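Side-chain contacts in uncharacterized protein (Xanthomonas campestris pv. campestris, PDB 3HIU), which is of unknown function but belongs to the DUF892 family and folds as a ferritin-like bundle of four long helices: residues R58-E61 against S66-T69; D13-E18 against A54-C59; E33-L38 against D91-G96; T23-M28 against R40-H45. All coordinates share one frame; numbering follows the deposited sequence.

Interaction 1: R58-E61 against S66-T69; sequences RCLE and SIPT
Leu60, in the last turns of helix 36-62, and Ser66, five residues past Glu61 in the irregular chain that follows, bring their CA atoms to 6.1 Å, so the backbone has turned round and passes close to the helix end it has just left. Leu60 does most of the touching. Its isobutyl group spreads over the carbonyl oxygen of Ser66, with both methyls at contact distance; Leu60 CD1 lies 3.5 Å from Ser66 O. That oxygen is not stranded among carbons, because Gln12 of helix 2-28 donates its side-chain NH2 to it. Further out, Leu60 CD1 meets Pro68 CD at 3.7 Å, the leucine methyl and the proline CD reaching toward each other. This returning chain opens the long connection that takes the polypeptide from helix 36-62 to helix 94-120, the place where ferritin-like bundles have their crossover between the second and third helices; part of it, residues 74-88, is not modelled. Ile67 supplies the second arm of the contact. Its CG1 stands anti to the carbonyl carbon (chi1 -70°), and the bend at chi2, 59°, brings the terminal methyl back to the helix. Ile67 CD1 settles 3.8 Å from Leu60 CB, and it also reaches Glu61 CG at 4.1 Å. Only the aliphatic part of Glu61 takes part here: its chain runs on extended, and the carboxylate accepts a hydrogen bond from Gln57 NE2, one turn earlier. Leu60 and Pro68 also touch the side chain of Gln12.

Interaction 2: D13-E18 against A54-C59; sequences DAYAME and AGVQRC
Tyr15 and Val56 form the centre of a partly buried helix-to-helix contact between helix 2-28 and helix 36-62, the antiparallel pair that begins the bundle. Their CA atoms, 6.0 Å apart, are the closest pair of CA atoms across the two segments. Val56 points at the opposite helix. With CG1 anti to the backbone nitrogen (chi1 177°), that methyl rests 3.8 Å from Tyr15 CB, near the plane of the tyrosine ring and at its edge rather than over it. The tyrosine's own bond to CB starts off to the side, but the end of the ring comes back toward helix 36-62. Tyr15 CG is trans to the backbone nitrogen (chi1 -180°), which carries the ring across to Gln57, and the two side chains then run alongside each other in the same direction. Gln57 CB comes within 3.6 Å of Tyr15 CE1, approaching the ring obliquely. Farther along, Tyr15 OH and Gln57 OE1 are 3.4 Å apart; the ring and amide planes are inclined by 63°. Gln57 NE2 is hydrogen-bonded to Glu61 OE2. Loop residues Ile67 and Pro68 pack on the tyrosine ring from the connection beyond helix 36-62. Toward the inside of the bundle, Val56 touches Ile133 of helix 124-159 and Ala14 touches Tyr111 of helix 94-120, so this contact lies between an outer loop and the two remaining helices.

Interaction 3: E33-L38 against D91-G96; sequences EHYPEL and DEVTKG. With EDO (1,2-ethanediol), chain K; EDO (1,2-ethanediol), chain P.
Tyr35 and Val93 come at each other from opposite directions, the tyrosine from just ahead of helix 36-62 and the valine from the residues leading into helix 94-120. The meeting is light: Tyr35 CE2 is 4.0 Å from Val93 CG2, which approaches the ring obliquely. That methyl is trans to the backbone nitrogen of Val93, while CG1 takes the position between nitrogen and carbonyl carbon (chi1 84°). Leu38 reaches the same methyl from the first turn of its helix, with CD1 at 4.2 Å from Val93 CG2. On one face of the tyrosine ring, offset toward the rim, sits His34 CB. An ethanediol, probably from the crystallisation liquor, wedges between Tyr35 and Val93; its O2 accepts a nearly straight hydrogen bond from Glu33 N (2.6 Å, 177°). Beside it, one water donates to both Glu33 OE1 and Glu92 OE2, bridging two carboxylates that would otherwise probably repel. Tyr35 occupies the N-cap position of helix 36-62, and both it and Leu38 lean on Ile151 of helix 124-159. On the far side of helix 94-120 lies the second subunit, where Lys9 pairs with Asp91 and Trp10 takes Lys95 in a cation-pi contact.

Interaction 4: T23-M28 against R40-H45; sequences TMMAAM and RRIEQH. With EDO (1,2-ethanediol), chain N.
The imidazole of His45 receives the selenium of Met25, a selenomethionine in this model, obliquely: the selenium is 4.1 Å from the ring centroid, on a line 59° off the ring normal, so it lies neither squarely over a face nor at the edge. The nearest ring atom is CD2, with Met25 SE 3.2 Å from His45 CD2, a tight approach. In the same segment the guanidinium of Arg41 has Gln44 NE2 above one face, 3.7 Å from the plane and offset toward the rim. Met25 gets to the ring by a chain that starts with CG trans to the carbonyl carbon (chi1 -57°) and bends at its end, where chi3 of -65° folds the terminal methyl against the backbone of His45. Nearer the main chain, Met25 CB packs on Ile42 CG2 at 3.6 Å, and the same isoleucine methyl lies 3.5 Å from Met25 O. Here the CA atoms of Met25 and Ile42 are 6.2 Å apart, the closest CA pair across the segments. All three touching residues are buried. Both nitrogens of His45 are occupied, ND1 by Glu48 and NE2 by Glu137 of helix 124-159, which together fix the rotation of the ring that Met25 meets. At the solvent side Glu43 accepts a hydrogen bond from an ethanediol. Sodium is bound at Thr49 and Gln52, about 3 Å from the His45 side chain, in the middle of the bundle; a metal site inside the bundle is consistent with the ferritin-like fold.

In the fold
All four contacts use helix 36-62 and together follow it from end to end. Interactions 3 and 4 touch near its start, about 11 Å between centres, through Met28 against Gly96; interactions 1 and 2 touch near its finish, about 7 Å between centres, and share Arg58 and Cys59. Interactions 1 and 3, with centres about 33 Å apart, lie on opposite sides of the chain's centre. Interactions 2 and 4, centres about 18 Å apart, both join the antiparallel pair 2-28 and 36-62. Interaction 3 joins the starts of helices 36-62 and 94-120, which run parallel. Along the chain, interaction 4 lies within the span of interaction 2 and closes before interaction 1 opens; interaction 3 crosses both 2 and 4.

Interaction 1: R58-E61 against S66-T69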
loop_
_atom_site.group_PDB
_atom_site.type_symbol
_atom_site.label_atom_id
_atom_site.label_comp_id
_atom_site.label_asym_id
_atom_site.label_seq_id
_atom_site.Cartn_x
_atom_site.Cartn_y
_atom_site.Cartn_z
ATOM N N ARG B 58 -3.198 -21.817 -11.894
ATOM C CA ARG B 58 -2.405 -22.802 -12.603
ATOM C C ARG B 58 -1.219 -23.242 -11.742
ATOM O O ARG B 58 -0.796 -24.406 -11.787
ATOM C CB ARG B 58 -1.926 -22.241 -13.933
ATOM C CG ARG B 58 -3.054 -21.976 -14.906
ATOM C CD ARG B 58 -2.587 -22.140 -16.347
ATOM N NE ARG B 58 -1.241 -21.603 -16.542
ATOM C CZ ARG B 58 -0.969 -20.404 -17.053
ATOM N NH1 ARG B 58 0.292 -20.008 -17.185
ATOM N NH2 ARG B 58 -1.955 -19.601 -17.438
ATOM N N CYS B 59 -0.697 -22.308 -10.950
ATOM C CA CYS B 59 0.415 -22.594 -10.048
ATOM C C CYS B 59 -0.032 -23.379 -8.816
ATOM O O CYS B 59 0.734 -24.157 -8.250
ATOM C CB CYS B 59 1.110 -21.298 -9.623
ATOM S SG CYS B 59 2.102 -20.506 -10.914
ATOM N N LEU B 60 -1.276 -23.179 -8.402
ATOM C CA LEU B 60 -1.822 -23.931 -7.277
ATOM C C LEU B 60 -2.240 -25.338 -7.716
ATOM O O LEU B 60 -2.126 -26.302 -6.955
ATOM C CB LEU B 60 -2.999 -23.184 -6.635
ATOM C CG LEU B 60 -2.666 -22.113 -5.586
ATOM C CD1 LEU B 60 -3.880 -21.221 -5.295
ATOM C CD2 LEU B 60 -2.125 -22.752 -4.301
ATOM N N GLU B 61 -2.717 -25.451 -8.951
ATOM C CA GLU B 61 -3.066 -26.749 -9.513
ATOM C C GLU B 61 -1.814 -27.594 -9.758
ATOM O O GLU B 61 -1.813 -28.797 -9.514
ATOM C CB GLU B 61 -3.896 -26.570 -10.788
ATOM C CG GLU B 61 -5.294 -26.040 -10.494
ATOM C CD GLU B 61 -6.038 -25.546 -11.721
ATOM O OE1 GLU B 61 -5.385 -25.121 -12.695
ATOM O OE2 GLU B 61 -7.284 -25.571 -11.701
ATOM N N SER B 66 -4.609 -26.319 -2.953
ATOM C CA SER B 66 -5.983 -26.028 -3.339
ATOM C C SER B 66 -6.210 -24.547 -3.648
ATOM O O SER B 66 -5.353 -23.697 -3.387
ATOM C CB SER B 66 -6.979 -26.537 -2.284
ATOM O OG SER B 66 -6.650 -26.092 -0.978
ATOM N N ILE B 67 -7.379 -24.256 -4.208
ATOM C CA ILE B 67 -7.699 -22.924 -4.686
ATOM C C ILE B 67 -8.726 -22.261 -3.777
ATOM O O ILE B 67 -9.889 -22.654 -3.761
ATOM C CB ILE B 67 -8.234 -22.975 -6.121
ATOM C CG1 ILE B 67 -7.113 -23.347 -7.095
ATOM C CG2 ILE B 67 -8.831 -21.632 -6.510
ATOM C CD1 ILE B 67 -6.448 -24.682 -6.830
ATOM N N PRO B 68 -8.289 -21.240 -3.019
ATOM C CA PRO B 68 -9.030 -20.508 -1.977
ATOM C C PRO B 68 -10.545 -20.291 -2.216
ATOM O O PRO B 68 -10.997 -20.128 -3.353
ATOM C CB PRO B 68 -8.283 -19.171 -1.913
ATOM C CG PRO B 68 -6.856 -19.544 -2.230
ATOM C CD PRO B 68 -6.923 -20.707 -3.197
ATOM N N THR B 69 -11.313 -20.282 -1.125
ATOM C CA THR B 69 -12.770 -20.162 -1.187
ATOM C C THR B 69 -13.234 -18.717 -1.007
ATOM O O THR B 69 -12.916 -18.068 -0.009
ATOM C CB THR B 69 -13.447 -21.038 -0.120
ATOM O OG1 THR B 69 -13.941 -20.217 0.945
ATOM C CG2 THR B 69 -12.460 -22.055 0.432
#

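Interaction 2: D13-E18 against A54-C59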
loop_
_atom_site.group_PDB
_atom_site.type_symbol
_atom_site.label_atom_id
_atom_site.label_comp_id
_atom_site.label_asym_id
_atom_site.label_seq_id
_atom_site.Cartn_x
_atom_site.Cartn_y
_atom_site.Cartn_z
ATOM N N ASP B 13 -2.684 -16.961 -0.723
ATOM C CA ASP B 13 -2.916 -15.592 -0.255
ATOM C C ASP B 13 -3.141 -14.688 -1.461
ATOM O O ASP B 13 -4.134 -13.972 -1.543
ATOM C CB ASP B 13 -1.719 -15.068 0.560
ATOM C CG ASP B 13 -1.605 -15.708 1.938
ATOM O OD1 ASP B 13 -2.610 -16.242 2.446
ATOM O OD2 ASP B 13 -0.506 -15.674 2.525
ATOM N N ALA B 14 -2.204 -14.744 -2.402
ATOM C CA ALA B 14 -2.239 -13.910 -3.602
ATOM C C ALA B 14 -3.478 -14.158 -4.450
ATOM O O ALA B 14 -4.094 -13.216 -4.942
ATOM C CB ALA B 14 -0.981 -14.129 -4.443
ATOM N N TYR B 15 -3.833 -15.426 -4.635
ATOM C CA TYR B 15 -5.002 -15.758 -5.429
ATOM C C TYR B 15 -6.197 -14.990 -4.885
ATOM O O TYR B 15 -7.020 -14.476 -5.639
ATOM C CB TYR B 15 -5.280 -17.260 -5.382
ATOM C CG TYR B 15 -6.491 -17.658 -6.197
ATOM C CD1 TYR B 15 -6.366 -17.986 -7.540
ATOM C CD2 TYR B 15 -7.760 -17.688 -5.631
ATOM C CE1 TYR B 15 -7.468 -18.343 -8.297
ATOM C CE2 TYR B 15 -8.871 -18.046 -6.382
ATOM C CZ TYR B 15 -8.715 -18.373 -7.715
ATOM O OH TYR B 15 -9.804 -18.731 -8.474
ATOM N N ALA B 16 -6.274 -14.915 -3.561
ATOM C CA ALA B 16 -7.385 -14.278 -2.881
ATOM C C ALA B 16 -7.203 -12.772 -2.913
ATOM O O ALA B 16 -8.164 -12.014 -2.972
ATOM C CB ALA B 16 -7.460 -14.772 -1.456
HETATM N N MSE B 17 -5.952 -12.344 -2.869
HETATM C CA MSE B 17 -5.625 -10.937 -2.976
HETATM C C MSE B 17 -6.042 -10.403 -4.355
HETATM O O MSE B 17 -6.557 -9.289 -4.479
HETATM C CB MSE B 17 -4.127 -10.772 -2.739
HETATM C CG MSE B 17 -3.653 -9.359 -2.598
HETATM SE SE MSE B 17 -1.707 -9.362 -2.668
HETATM C CE MSE B 17 -1.372 -10.718 -1.305
ATOM N N GLU B 18 -5.822 -11.208 -5.388
ATOM C CA GLU B 18 -6.172 -10.837 -6.756
ATOM C C GLU B 18 -7.669 -10.791 -6.962
ATOM O O GLU B 18 -8.160 -10.076 -7.834
ATOM C CB GLU B 18 -5.567 -11.823 -7.758
ATOM C CG GLU B 18 -4.056 -11.817 -7.798
ATOM C CD GLU B 18 -3.504 -10.480 -8.216
ATOM O OE1 GLU B 18 -4.281 -9.633 -8.707
ATOM O OE2 GLU B 18 -2.283 -10.275 -8.058
ATOM N N ALA B 54 -5.724 -16.410 -12.375
ATOM C CA ALA B 54 -5.846 -17.582 -13.231
ATOM C C ALA B 54 -4.460 -18.153 -13.485
ATOM O O ALA B 54 -4.298 -19.352 -13.697
ATOM C CB ALA B 54 -6.513 -17.225 -14.533
ATOM N N GLY B 55 -3.458 -17.283 -13.477
ATOM C CA GLY B 55 -2.081 -17.731 -13.571
ATOM C C GLY B 55 -1.652 -18.307 -12.238
ATOM O O GLY B 55 -0.969 -19.327 -12.168
ATOM N N VAL B 56 -2.061 -17.644 -11.168
ATOM C CA VAL B 56 -1.774 -18.133 -9.846
ATOM C C VAL B 56 -2.400 -19.514 -9.686
ATOM O O VAL B 56 -1.780 -20.431 -9.134
ATOM C CB VAL B 56 -2.312 -17.168 -8.768
ATOM C CG1 VAL B 56 -2.078 -17.735 -7.394
ATOM C CG2 VAL B 56 -1.643 -15.826 -8.882
ATOM N N GLN B 57 -3.622 -19.680 -10.187
ATOM C CA GLN B 57 -4.355 -20.933 -9.964
ATOM C C GLN B 57 -3.714 -22.092 -10.701
ATOM O O GLN B 57 -3.704 -23.218 -10.203
ATOM C CB GLN B 57 -5.816 -20.827 -10.386
ATOM C CG GLN B 57 -6.404 -22.171 -10.765
ATOM C CD GLN B 57 -7.909 -22.201 -10.689
ATOM O OE1 GLN B 57 -8.549 -21.185 -10.422
ATOM N NE2 GLN B 57 -8.487 -23.374 -10.919
ATOM N N ARG B 58 -3.198 -21.817 -11.894
ATOM C CA ARG B 58 -2.405 -22.802 -12.603
ATOM C C ARG B 58 -1.219 -23.242 -11.742
ATOM O O ARG B 58 -0.796 -24.406 -11.787
ATOM C CB ARG B 58 -1.926 -22.241 -13.933
ATOM C CG ARG B 58 -3.054 -21.976 -14.906
ATOM C CD ARG B 58 -2.587 -22.140 -16.347
ATOM N NE ARG B 58 -1.241 -21.603 -16.542
ATOM C CZ ARG B 58 -0.969 -20.404 -17.053
ATOM N NH1 ARG B 58 0.292 -20.008 -17.185
ATOM N NH2 ARG B 58 -1.955 -19.601 -17.438
ATOM N N CYS B 59 -0.697 -22.308 -10.950
ATOM C CA CYS B 59 0.415 -22.594 -10.048
ATOM C C CYS B 59 -0.032 -23.379 -8.816
ATOM O O CYS B 59 0.734 -24.157 -8.250
ATOM C CB CYS B 59 1.110 -21.298 -9.623
ATOM S SG CYS B 59 2.102 -20.506 -10.914
#

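Interaction 3: E33-L38 against D91-G96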
loop_
_atom_site.group_PDB
_atom_site.type_symbol
_atom_site.label_atom_id
_atom_site.label_comp_id
_atom_site.label_asym_id
_atom_site.label_seq_id
_atom_site.Cartn_x
_atom_site.Cartn_y
_atom_site.Cartn_z
ATOM N N GLU B 33 -16.372 9.639 -13.138
ATOM C CA GLU B 33 -17.148 10.430 -14.071
ATOM C C GLU B 33 -16.256 11.385 -14.819
ATOM O O GLU B 33 -16.595 11.822 -15.907
ATOM C CB GLU B 33 -18.183 11.257 -13.323
ATOM C CG GLU B 33 -18.863 10.538 -12.182
ATOM C CD GLU B 33 -19.735 11.466 -11.345
ATOM O OE1 GLU B 33 -19.191 12.398 -10.707
ATOM O OE2 GLU B 33 -20.967 11.258 -11.326
ATOM N N HIS B 34 -15.118 11.726 -14.224
ATOM C CA HIS B 34 -14.347 12.868 -14.705
ATOM C C HIS B 34 -12.895 12.585 -15.173
ATOM O O HIS B 34 -12.147 13.520 -15.476
ATOM C CB HIS B 34 -14.366 14.001 -13.653
ATOM C CG HIS B 34 -15.742 14.493 -13.293
ATOM N ND1 HIS B 34 -16.131 14.735 -11.990
ATOM C CD2 HIS B 34 -16.818 14.797 -14.064
ATOM C CE1 HIS B 34 -17.381 15.165 -11.976
ATOM N NE2 HIS B 34 -17.821 15.209 -13.220
ATOM N N TYR B 35 -12.496 11.316 -15.242
ATOM C CA TYR B 35 -11.126 10.976 -15.645
ATOM C C TYR B 35 -11.102 9.781 -16.569
ATOM O O TYR B 35 -10.768 8.675 -16.154
ATOM C CB TYR B 35 -10.258 10.678 -14.426
ATOM C CG TYR B 35 -10.478 11.653 -13.313
ATOM C CD1 TYR B 35 -9.725 12.806 -13.222
ATOM C CD2 TYR B 35 -11.465 11.432 -12.365
ATOM C CE1 TYR B 35 -9.938 13.712 -12.209
ATOM C CE2 TYR B 35 -11.690 12.334 -11.351
ATOM C CZ TYR B 35 -10.923 13.471 -11.275
ATOM O OH TYR B 35 -11.140 14.373 -10.262
ATOM N N PRO B 36 -11.445 10.005 -17.838
ATOM C CA PRO B 36 -11.515 8.925 -18.825
ATOM C C PRO B 36 -10.230 8.095 -18.850
ATOM O O PRO B 36 -10.289 6.888 -19.075
ATOM C CB PRO B 36 -11.700 9.678 -20.154
ATOM C CG PRO B 36 -12.303 10.977 -19.774
ATOM C CD PRO B 36 -11.714 11.324 -18.431
ATOM N N GLU B 37 -9.086 8.732 -18.624
ATOM C CA GLU B 37 -7.825 8.017 -18.643
ATOM C C GLU B 37 -7.814 7.073 -17.454
ATOM O O GLU B 37 -7.654 5.865 -17.608
ATOM C CB GLU B 37 -6.655 8.990 -18.553
ATOM C CG GLU B 37 -5.576 8.769 -19.600
ATOM C CD GLU B 37 -6.019 9.210 -20.985
ATOM O OE1 GLU B 37 -5.568 10.285 -21.440
ATOM O OE2 GLU B 37 -6.828 8.492 -21.613
ATOM N N LEU B 38 -7.995 7.638 -16.267
ATOM C CA LEU B 38 -8.046 6.862 -15.038
ATOM C C LEU B 38 -8.906 5.640 -15.270
ATOM O O LEU B 38 -8.416 4.511 -15.270
ATOM C CB LEU B 38 -8.663 7.699 -13.925
ATOM C CG LEU B 38 -8.081 7.671 -12.523
ATOM C CD1 LEU B 38 -9.148 8.167 -11.575
ATOM C CD2 LEU B 38 -7.575 6.281 -12.119
ATOM N N ASP B 91 -15.191 12.665 -1.832
ATOM C CA ASP B 91 -13.742 12.537 -1.818
ATOM C C ASP B 91 -13.324 11.225 -2.470
ATOM O O ASP B 91 -12.134 11.001 -2.718
ATOM C CB ASP B 91 -13.279 12.511 -0.360
ATOM C CG ASP B 91 -12.086 13.397 -0.102
ATOM O OD1 ASP B 91 -11.662 14.133 -1.020
ATOM O OD2 ASP B 91 -11.579 13.359 1.042
ATOM N N GLU B 92 -14.300 10.358 -2.740
ATOM C CA GLU B 92 -14.021 8.936 -2.951
ATOM C C GLU B 92 -13.027 8.631 -4.079
ATOM O O GLU B 92 -12.391 7.577 -4.071
ATOM C CB GLU B 92 -15.317 8.131 -3.129
ATOM C CG GLU B 92 -15.782 7.977 -4.572
ATOM C CD GLU B 92 -16.890 8.940 -4.939
ATOM O OE1 GLU B 92 -17.503 9.516 -4.014
ATOM O OE2 GLU B 92 -17.151 9.120 -6.151
ATOM N N VAL B 93 -12.884 9.553 -5.033
ATOM C CA VAL B 93 -11.997 9.338 -6.182
ATOM C C VAL B 93 -10.520 9.672 -5.910
ATOM O O VAL B 93 -9.635 8.940 -6.354
ATOM C CB VAL B 93 -12.478 10.105 -7.434
ATOM C CG1 VAL B 93 -11.986 11.550 -7.400
ATOM C CG2 VAL B 93 -12.001 9.406 -8.705
ATOM N N THR B 94 -10.256 10.769 -5.197
ATOM C CA THR B 94 -8.891 11.117 -4.801
ATOM C C THR B 94 -8.339 10.026 -3.894
ATOM O O THR B 94 -7.185 9.610 -4.009
ATOM C CB THR B 94 -8.824 12.485 -4.065
ATOM O OG1 THR B 94 -7.534 12.649 -3.472
ATOM C CG2 THR B 94 -9.847 12.559 -2.960
ATOM N N LYS B 95 -9.187 9.551 -2.996
ATOM C CA LYS B 95 -8.761 8.589 -2.002
ATOM C C LYS B 95 -8.795 7.177 -2.556
ATOM O O LYS B 95 -8.224 6.271 -1.971
ATOM C CB LYS B 95 -9.625 8.711 -0.748
ATOM C CG LYS B 95 -9.519 10.081 -0.072
ATOM C CD LYS B 95 -8.068 10.558 -0.018
ATOM C CE LYS B 95 -7.894 11.738 0.928
ATOM N NZ LYS B 95 -6.471 12.177 1.013
ATOM N N GLY B 96 -9.465 6.993 -3.689
ATOM C CA GLY B 96 -9.474 5.704 -4.359
ATOM C C GLY B 96 -8.162 5.513 -5.085
ATOM O O GLY B 96 -7.597 4.423 -5.117
HETATM C C1 EDO K . -6.844 11.051 -15.218
HETATM O O1 EDO K . -6.243 9.771 -15.373
HETATM C C2 EDO K . -7.432 11.468 -16.561
HETATM O O2 EDO K . -8.464 10.552 -16.920
HETATM C C1 EDO P . -15.059 12.592 -9.411
HETATM O O1 EDO P . -13.962 13.248 -8.765
HETATM C C2 EDO P . -14.684 11.174 -9.815
HETATM O O2 EDO P . -15.288 10.902 -11.079
HETATM O O HOH W 1 -17.824 11.283 -8.522
#

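Interaction 4: T23-M28 against R40-H45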
loop_
_atom_site.group_PDB
_atom_site.type_symbol
_atom_site.label_atom_id
_atom_site.label_comp_id
_atom_site.label_asym_id
_atom_site.label_seq_id
_atom_site.Cartn_x
_atom_site.Cartn_y
_atom_site.Cartn_z
ATOM N N THR B 23 -12.258 -7.049 -7.548
ATOM C CA THR B 23 -13.519 -6.446 -7.135
ATOM C C THR B 23 -13.369 -4.978 -6.711
ATOM O O THR B 23 -14.265 -4.165 -6.955
ATOM C CB THR B 23 -14.197 -7.260 -6.025
ATOM O OG1 THR B 23 -14.694 -8.484 -6.581
ATOM C CG2 THR B 23 -15.358 -6.475 -5.418
HETATM N N MSE B 24 -12.236 -4.646 -6.092
HETATM C CA MSE B 24 -11.948 -3.273 -5.676
HETATM C C MSE B 24 -11.740 -2.352 -6.880
HETATM O O MSE B 24 -12.060 -1.163 -6.836
HETATM C CB MSE B 24 -10.718 -3.235 -4.764
HETATM C CG MSE B 24 -10.473 -1.883 -4.086
HETATM SE SE MSE B 24 -8.784 -1.839 -3.101
HETATM C CE MSE B 24 -8.803 -3.700 -2.463
HETATM N N MSE B 25 -11.200 -2.908 -7.957
HETATM C CA MSE B 25 -11.017 -2.161 -9.186
HETATM C C MSE B 25 -12.307 -2.092 -9.981
HETATM O O MSE B 25 -12.700 -1.019 -10.442
HETATM C CB MSE B 25 -9.945 -2.811 -10.037
HETATM C CG MSE B 25 -8.623 -2.940 -9.323
HETATM SE SE MSE B 25 -7.223 -3.299 -10.597
HETATM C CE MSE B 25 -7.838 -5.031 -11.194
ATOM N N ALA B 26 -12.950 -3.245 -10.154
ATOM C CA ALA B 26 -14.227 -3.326 -10.859
ATOM C C ALA B 26 -15.282 -2.451 -10.185
ATOM O O ALA B 26 -16.381 -2.268 -10.711
ATOM C CB ALA B 26 -14.704 -4.770 -10.937
ATOM N N ALA B 27 -14.937 -1.908 -9.020
ATOM C CA ALA B 27 -15.834 -1.019 -8.292
ATOM C C ALA B 27 -15.323 0.421 -8.229
ATOM O O ALA B 27 -16.105 1.342 -8.006
ATOM C CB ALA B 27 -16.095 -1.551 -6.893
HETATM N N MSE B 28 -14.019 0.621 -8.412
HETATM C CA MSE B 28 -13.492 1.981 -8.463
HETATM C C MSE B 28 -13.775 2.537 -9.851
HETATM O O MSE B 28 -13.985 3.739 -10.025
HETATM C CB MSE B 28 -11.995 2.020 -8.179
HETATM C CG MSE B 28 -11.527 3.294 -7.485
HETATM SE SE MSE B 28 -11.804 3.334 -5.532
HETATM C CE MSE B 28 -13.687 3.827 -5.433
ATOM N N ARG B 40 -10.339 4.348 -17.859
ATOM C CA ARG B 40 -9.837 3.516 -18.942
ATOM C C ARG B 40 -8.752 2.569 -18.408
ATOM O O ARG B 40 -8.702 1.391 -18.777
ATOM C CB ARG B 40 -9.258 4.401 -20.056
ATOM C CG ARG B 40 -9.073 3.708 -21.400
ATOM C CD ARG B 40 -7.762 4.114 -22.102
ATOM N NE ARG B 40 -7.732 5.508 -22.545
ATOM C CZ ARG B 40 -6.939 5.959 -23.513
ATOM N NH1 ARG B 40 -6.125 5.120 -24.147
ATOM N NH2 ARG B 40 -6.967 7.240 -23.860
ATOM N N ARG B 41 -7.887 3.084 -17.535
ATOM C CA ARG B 41 -6.769 2.298 -17.025
ATOM C C ARG B 41 -7.239 1.161 -16.108
ATOM O O ARG B 41 -6.870 0.002 -16.279
ATOM C CB ARG B 41 -5.760 3.193 -16.292
ATOM C CG ARG B 41 -4.322 2.673 -16.383
ATOM C CD ARG B 41 -4.307 1.240 -16.911
ATOM N NE ARG B 41 -3.070 0.513 -16.632
ATOM C CZ ARG B 41 -2.976 -0.815 -16.615
ATOM N NH1 ARG B 41 -4.043 -1.566 -16.854
ATOM N NH2 ARG B 41 -1.818 -1.396 -16.354
ATOM N N ILE B 42 -8.057 1.503 -15.130
ATOM C CA ILE B 42 -8.530 0.516 -14.183
ATOM C C ILE B 42 -9.249 -0.639 -14.893
ATOM O O ILE B 42 -9.057 -1.806 -14.543
ATOM C CB ILE B 42 -9.429 1.174 -13.146
ATOM C CG1 ILE B 42 -8.650 2.270 -12.426
ATOM C CG2 ILE B 42 -9.934 0.149 -12.160
ATOM C CD1 ILE B 42 -7.557 1.727 -11.535
ATOM N N GLU B 43 -10.060 -0.312 -15.898
ATOM C CA GLU B 43 -10.782 -1.328 -16.683
ATOM C C GLU B 43 -9.822 -2.361 -17.279
ATOM O O GLU B 43 -10.047 -3.568 -17.185
ATOM C CB GLU B 43 -11.626 -0.670 -17.794
ATOM C CG GLU B 43 -13.002 -0.171 -17.336
ATOM C CD GLU B 43 -13.641 0.882 -18.265
ATOM O OE1 GLU B 43 -13.206 1.061 -19.430
ATOM O OE2 GLU B 43 -14.603 1.539 -17.813
ATOM N N GLN B 44 -8.745 -1.866 -17.879
ATOM C CA GLN B 44 -7.696 -2.706 -18.442
ATOM C C GLN B 44 -7.036 -3.578 -17.385
ATOM O O GLN B 44 -6.597 -4.692 -17.680
ATOM C CB GLN B 44 -6.638 -1.832 -19.109
ATOM C CG GLN B 44 -5.402 -2.579 -19.581
ATOM C CD GLN B 44 -4.348 -1.635 -20.130
ATOM O OE1 GLN B 44 -4.587 -0.432 -20.263
ATOM N NE2 GLN B 44 -3.175 -2.173 -20.450
ATOM N N HIS B 45 -6.950 -3.071 -16.158
ATOM C CA HIS B 45 -6.320 -3.841 -15.085
ATOM C C HIS B 45 -7.277 -4.835 -14.424
ATOM O O HIS B 45 -6.835 -5.821 -13.826
ATOM C CB HIS B 45 -5.659 -2.933 -14.041
ATOM C CG HIS B 45 -4.611 -3.625 -13.217
ATOM N ND1 HIS B 45 -3.762 -4.576 -13.738
ATOM C CD2 HIS B 45 -4.263 -3.486 -11.916
ATOM C CE1 HIS B 45 -2.944 -5.003 -12.793
ATOM N NE2 HIS B 45 -3.228 -4.358 -11.675
HETATM C C1 EDO N . -15.886 3.603 -19.617
HETATM O O1 EDO N . -14.990 2.968 -20.540
HETATM C C2 EDO N . -16.790 4.591 -20.331
HETATM O O2 EDO N . -16.959 5.703 -19.458
#